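Local coordinates for protein 2'-deoxycytidine 5'-triphosphate deaminase (Agrobacterium tumefaciens, PDB 2R9Q) that probably deaminates the cytosine base of dCTP to give dUTP, a precursor for thymidine nucleotide synthesis, at residues B[85-96]-B[144-155]. Residues are numbered along the deposited sequence; the frame is centred on the assembly and turned at random.
Sequences VLETGCVYIVPL and LYLEISPRTFPI
L86 lays its CB against CG of P150 and its CD1 against CG2 and CD1 of I148. The two side chains, L86 and I148, cross at about a right angle. On the same face V94 CG2 reaches I148 CD1, at 4.0 Å. On the other face P95 CG packs 3.7 Å from CE1 of Y145, and I93 CD1 meets CG and the carboxylate oxygen OE2 of E147, the two side chains crossing at a slant. The carboxylate of E147 is held by S57.

Strands 91-96 and 144-150 pair antiparallel through Y92–I148 and V94–L146, both hydrogen-bonded pairs. A second ladder joins L86 to I155 after the register shifts by one. The loops between include a type II turn from E87 to C90. There G89 N gives a hydrogen bond to P150 O at 3.1 Å. With chi1 at -166° the S149 hydroxyl swings away from its own backbone N and donates to C90 O at 2.8 Å, from above the carbonyl plane. The Y92 hydroxyl accepts from E87 N, while L86 CD2 covers one ring face. E87 itself pairs with R53 of a second subunit.

The contact thus joins strands 91-96 and 144-150 of the N-terminal dUTPase-like domain and, beyond the loops, the short ladder of 84-86 with 155-157. Apolar packing and backbone bonds carry the strands; the bonds from S149 OG and G89 N fix the turn against strand 144-150.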
loop_
_atom_site.group_PDB
_atom_site.type_symbol
_atom_site.label_atom_id
_atom_site.label_comp_id
_atom_site.label_asym_id
_atom_site.label_seq_id
_atom_site.Cartn_x
_atom_site.Cartn_y
_atom_site.Cartn_z
ATOM N N VAL B 85 -1.667 -3.799 22.663
ATOM C CA VAL B 85 -1.945 -3.902 21.248
ATOM C C VAL B 85 -0.649 -3.887 20.437
ATOM O O VAL B 85 0.172 -3.003 20.545
ATOM C CB VAL B 85 -2.823 -2.744 20.724
ATOM C CG1 VAL B 85 -3.268 -2.979 19.256
ATOM C CG2 VAL B 85 -3.962 -2.491 21.653
ATOM N N LEU B 86 -0.526 -4.901 19.602
ATOM C CA LEU B 86 0.499 -4.996 18.612
ATOM C C LEU B 86 -0.127 -4.612 17.257
ATOM O O LEU B 86 -1.125 -5.174 16.812
ATOM C CB LEU B 86 1.140 -6.400 18.654
ATOM C CG LEU B 86 1.603 -6.979 20.011
ATOM C CD1 LEU B 86 2.227 -8.386 19.833
ATOM C CD2 LEU B 86 2.510 -6.073 20.880
ATOM N N GLU B 87 0.445 -3.596 16.635
ATOM C CA GLU B 87 -0.076 -3.062 15.395
ATOM C C GLU B 87 0.532 -3.763 14.162
ATOM O O GLU B 87 1.648 -4.325 14.209
ATOM C CB GLU B 87 0.123 -1.534 15.324
ATOM C CG GLU B 87 -0.463 -0.780 16.510
ATOM C CD GLU B 87 -1.977 -0.677 16.540
ATOM O OE1 GLU B 87 -2.660 -1.130 15.597
ATOM O OE2 GLU B 87 -2.497 -0.111 17.532
ATOM N N THR B 88 -0.234 -3.749 13.077
ATOM C CA THR B 88 0.203 -4.341 11.825
ATOM C C THR B 88 1.433 -3.596 11.285
ATOM O O THR B 88 1.584 -2.403 11.472
ATOM C CB THR B 88 -0.912 -4.417 10.773
ATOM O OG1 THR B 88 -1.221 -3.104 10.327
ATOM C CG2 THR B 88 -2.154 -5.083 11.327
ATOM N N GLY B 89 2.342 -4.344 10.690
ATOM C CA GLY B 89 3.544 -3.778 10.089
ATOM C C GLY B 89 4.634 -3.498 11.089
ATOM O O GLY B 89 5.668 -2.953 10.734
ATOM N N CYS B 90 4.401 -3.839 12.348
ATOM C CA CYS B 90 5.316 -3.507 13.452
ATOM C C CYS B 90 5.901 -4.776 13.976
ATOM O O CYS B 90 5.239 -5.787 13.929
ATOM C CB CYS B 90 4.603 -2.748 14.578
ATOM S SG CYS B 90 4.051 -1.132 14.090
ATOM N N VAL B 91 7.144 -4.691 14.463
ATOM C CA VAL B 91 7.915 -5.853 14.870
ATOM C C VAL B 91 8.185 -5.756 16.370
ATOM O O VAL B 91 8.591 -4.717 16.892
ATOM C CB VAL B 91 9.223 -6.023 14.012
ATOM C CG1 VAL B 91 9.908 -7.342 14.278
ATOM C CG2 VAL B 91 8.928 -5.864 12.528
ATOM N N TYR B 92 7.885 -6.842 17.056
ATOM C CA TYR B 92 8.055 -6.958 18.499
ATOM C C TYR B 92 8.822 -8.214 18.834
ATOM O O TYR B 92 8.598 -9.249 18.231
ATOM C CB TYR B 92 6.686 -6.985 19.220
ATOM C CG TYR B 92 5.755 -5.845 18.870
ATOM C CD1 TYR B 92 5.784 -4.652 19.574
ATOM C CD2 TYR B 92 4.853 -5.968 17.835
ATOM C CE1 TYR B 92 4.938 -3.617 19.257
ATOM C CE2 TYR B 92 4.000 -4.947 17.499
ATOM C CZ TYR B 92 4.035 -3.768 18.209
ATOM O OH TYR B 92 3.162 -2.768 17.856
ATOM N N ILE B 93 9.762 -8.116 19.761
ATOM C CA ILE B 93 10.431 -9.297 20.333
ATOM C C ILE B 93 9.928 -9.484 21.763
ATOM O O ILE B 93 9.824 -8.526 22.527
ATOM C CB ILE B 93 11.993 -9.214 20.316
ATOM C CG1 ILE B 93 12.520 -8.649 18.986
ATOM C CG2 ILE B 93 12.625 -10.578 20.588
ATOM C CD1 ILE B 93 12.285 -9.482 17.829
ATOM N N VAL B 94 9.570 -10.730 22.082
ATOM C CA VAL B 94 8.966 -11.100 23.357
ATOM C C VAL B 94 9.690 -12.300 23.975
ATOM O O VAL B 94 9.652 -13.403 23.412
ATOM C CB VAL B 94 7.464 -11.374 23.208
ATOM C CG1 VAL B 94 6.860 -11.726 24.538
ATOM C CG2 VAL B 94 6.792 -10.169 22.614
ATOM N N PRO B 95 10.383 -12.083 25.119
ATOM C CA PRO B 95 10.846 -13.236 25.903
ATOM C C PRO B 95 9.699 -14.125 26.314
ATOM O O PRO B 95 8.655 -13.656 26.766
ATOM C CB PRO B 95 11.557 -12.607 27.121
ATOM C CG PRO B 95 11.984 -11.244 26.647
ATOM C CD PRO B 95 10.852 -10.817 25.704
ATOM N N LEU B 96 9.907 -15.416 26.115
ATOM C CA LEU B 96 8.913 -16.394 26.397
ATOM C C LEU B 96 9.120 -16.868 27.829
ATOM O O LEU B 96 10.227 -16.808 28.351
ATOM C CB LEU B 96 8.991 -17.525 25.360
ATOM C CG LEU B 96 8.655 -17.216 23.886
ATOM C CD1 LEU B 96 9.034 -18.415 22.987
ATOM C CD2 LEU B 96 7.202 -16.812 23.682
ATOM N N LEU B 144 14.116 -18.623 25.293
ATOM C CA LEU B 144 13.420 -18.561 24.014
ATOM C C LEU B 144 12.736 -17.195 23.858
ATOM O O LEU B 144 12.299 -16.573 24.837
ATOM C CB LEU B 144 12.399 -19.704 23.884
ATOM C CG LEU B 144 12.851 -21.171 23.896
ATOM C CD1 LEU B 144 11.630 -22.124 24.072
ATOM C CD2 LEU B 144 13.677 -21.569 22.662
ATOM N N TYR B 145 12.674 -16.743 22.605
ATOM C CA TYR B 145 12.081 -15.466 22.248
ATOM C C TYR B 145 11.131 -15.674 21.096
ATOM O O TYR B 145 11.377 -16.537 20.238
ATOM C CB TYR B 145 13.168 -14.459 21.885
ATOM C CG TYR B 145 14.115 -14.170 23.020
ATOM C CD1 TYR B 145 13.933 -13.061 23.846
ATOM C CD2 TYR B 145 15.187 -15.016 23.292
ATOM C CE1 TYR B 145 14.790 -12.804 24.901
ATOM C CE2 TYR B 145 16.032 -14.768 24.355
ATOM C CZ TYR B 145 15.828 -13.661 25.155
ATOM O OH TYR B 145 16.679 -13.391 26.201
ATOM N N LEU B 146 10.011 -14.944 21.119
ATOM C CA LEU B 146 9.102 -14.877 19.956
ATOM C C LEU B 146 9.121 -13.489 19.309
ATOM O O LEU B 146 8.848 -12.481 19.934
ATOM C CB LEU B 146 7.672 -15.316 20.282
ATOM C CG LEU B 146 6.743 -15.708 19.125
ATOM C CD1 LEU B 146 7.250 -16.925 18.389
ATOM C CD2 LEU B 146 5.289 -15.919 19.560
ATOM N N GLU B 147 9.513 -13.462 18.050
ATOM C CA GLU B 147 9.290 -12.321 17.188
ATOM C C GLU B 147 7.847 -12.324 16.660
ATOM O O GLU B 147 7.379 -13.336 16.144
ATOM C CB GLU B 147 10.256 -12.384 16.051
ATOM C CG GLU B 147 10.446 -11.127 15.280
ATOM C CD GLU B 147 11.686 -11.235 14.360
ATOM O OE1 GLU B 147 11.539 -11.743 13.214
ATOM O OE2 GLU B 147 12.803 -10.824 14.804
ATOM N N ILE B 148 7.153 -11.197 16.815
ATOM C CA ILE B 148 5.763 -11.065 16.414
ATOM C C ILE B 148 5.589 -9.847 15.547
ATOM O O ILE B 148 5.887 -8.724 15.948
ATOM C CB ILE B 148 4.734 -10.952 17.617
ATOM C CG1 ILE B 148 4.912 -12.029 18.674
ATOM C CG2 ILE B 148 3.260 -10.980 17.107
ATOM C CD1 ILE B 148 4.189 -11.758 20.003
ATOM N N SER B 149 5.052 -10.085 14.363
ATOM C CA SER B 149 4.553 -9.021 13.499
ATOM C C SER B 149 3.164 -9.334 12.940
ATOM O O SER B 149 3.020 -10.187 12.057
ATOM C CB SER B 149 5.518 -8.743 12.348
ATOM O OG SER B 149 5.162 -7.526 11.756
ATOM N N PRO B 150 2.135 -8.652 13.448
ATOM C CA PRO B 150 0.783 -8.788 12.868
ATOM C C PRO B 150 0.740 -8.253 11.439
ATOM O O PRO B 150 1.297 -7.231 11.176
ATOM C CB PRO B 150 -0.079 -7.927 13.796
ATOM C CG PRO B 150 0.745 -7.769 15.032
ATOM C CD PRO B 150 2.122 -7.713 14.578
ATOM N N ARG B 151 0.088 -8.945 10.532
ATOM C CA ARG B 151 0.083 -8.517 9.163
ATOM C C ARG B 151 -1.258 -7.904 8.746
ATOM O O ARG B 151 -1.281 -6.910 8.067
ATOM C CB ARG B 151 0.449 -9.703 8.288
ATOM C CG ARG B 151 1.719 -9.639 7.548
ATOM C CD ARG B 151 2.965 -10.070 8.295
ATOM N NE ARG B 151 3.754 -9.009 8.945
ATOM C CZ ARG B 151 3.930 -7.726 8.570
ATOM N NH1 ARG B 151 3.407 -7.196 7.461
ATOM N NH2 ARG B 151 4.695 -6.945 9.335
ATOM N N THR B 152 -2.380 -8.525 9.110
ATOM C CA THR B 152 -3.691 -8.025 8.685
ATOM C C THR B 152 -4.493 -7.415 9.796
ATOM O O THR B 152 -5.074 -6.388 9.601
ATOM C CB THR B 152 -4.543 -9.113 8.029
ATOM O OG1 THR B 152 -3.814 -9.672 6.940
ATOM C CG2 THR B 152 -5.913 -8.555 7.524
ATOM N N PHE B 153 -4.574 -8.101 10.935
ATOM C CA PHE B 153 -5.340 -7.633 12.070
ATOM C C PHE B 153 -4.429 -7.155 13.167
ATOM O O PHE B 153 -3.469 -7.855 13.550
ATOM C CB PHE B 153 -6.267 -8.732 12.677
ATOM C CG PHE B 153 -7.065 -9.510 11.668
ATOM C CD1 PHE B 153 -8.077 -8.930 10.979
ATOM C CD2 PHE B 153 -6.826 -10.845 11.464
ATOM C CE1 PHE B 153 -8.777 -9.635 10.069
ATOM C CE2 PHE B 153 -7.522 -11.540 10.547
ATOM C CZ PHE B 153 -8.496 -10.924 9.854
ATOM N N PRO B 154 -4.744 -5.975 13.727
ATOM C CA PRO B 154 -4.057 -5.647 14.958
ATOM C C PRO B 154 -4.540 -6.571 16.090
ATOM O O PRO B 154 -5.715 -7.018 16.102
ATOM C CB PRO B 154 -4.444 -4.203 15.174
ATOM C CG PRO B 154 -5.798 -4.057 14.499
ATOM C CD PRO B 154 -5.670 -4.903 13.301
ATOM N N ILE B 155 -3.644 -6.903 16.999
ATOM C CA ILE B 155 -3.928 -7.909 18.020
ATOM C C ILE B 155 -3.667 -7.409 19.419
ATOM O O ILE B 155 -2.890 -6.503 19.609
ATOM C CB ILE B 155 -3.239 -9.246 17.733
ATOM C CG1 ILE B 155 -1.717 -9.142 17.788
ATOM C CG2 ILE B 155 -3.748 -9.837 16.403
ATOM C CD1 ILE B 155 -0.991 -10.490 17.915
HETATM O O HOH W 1 12.877 -18.126 27.709
#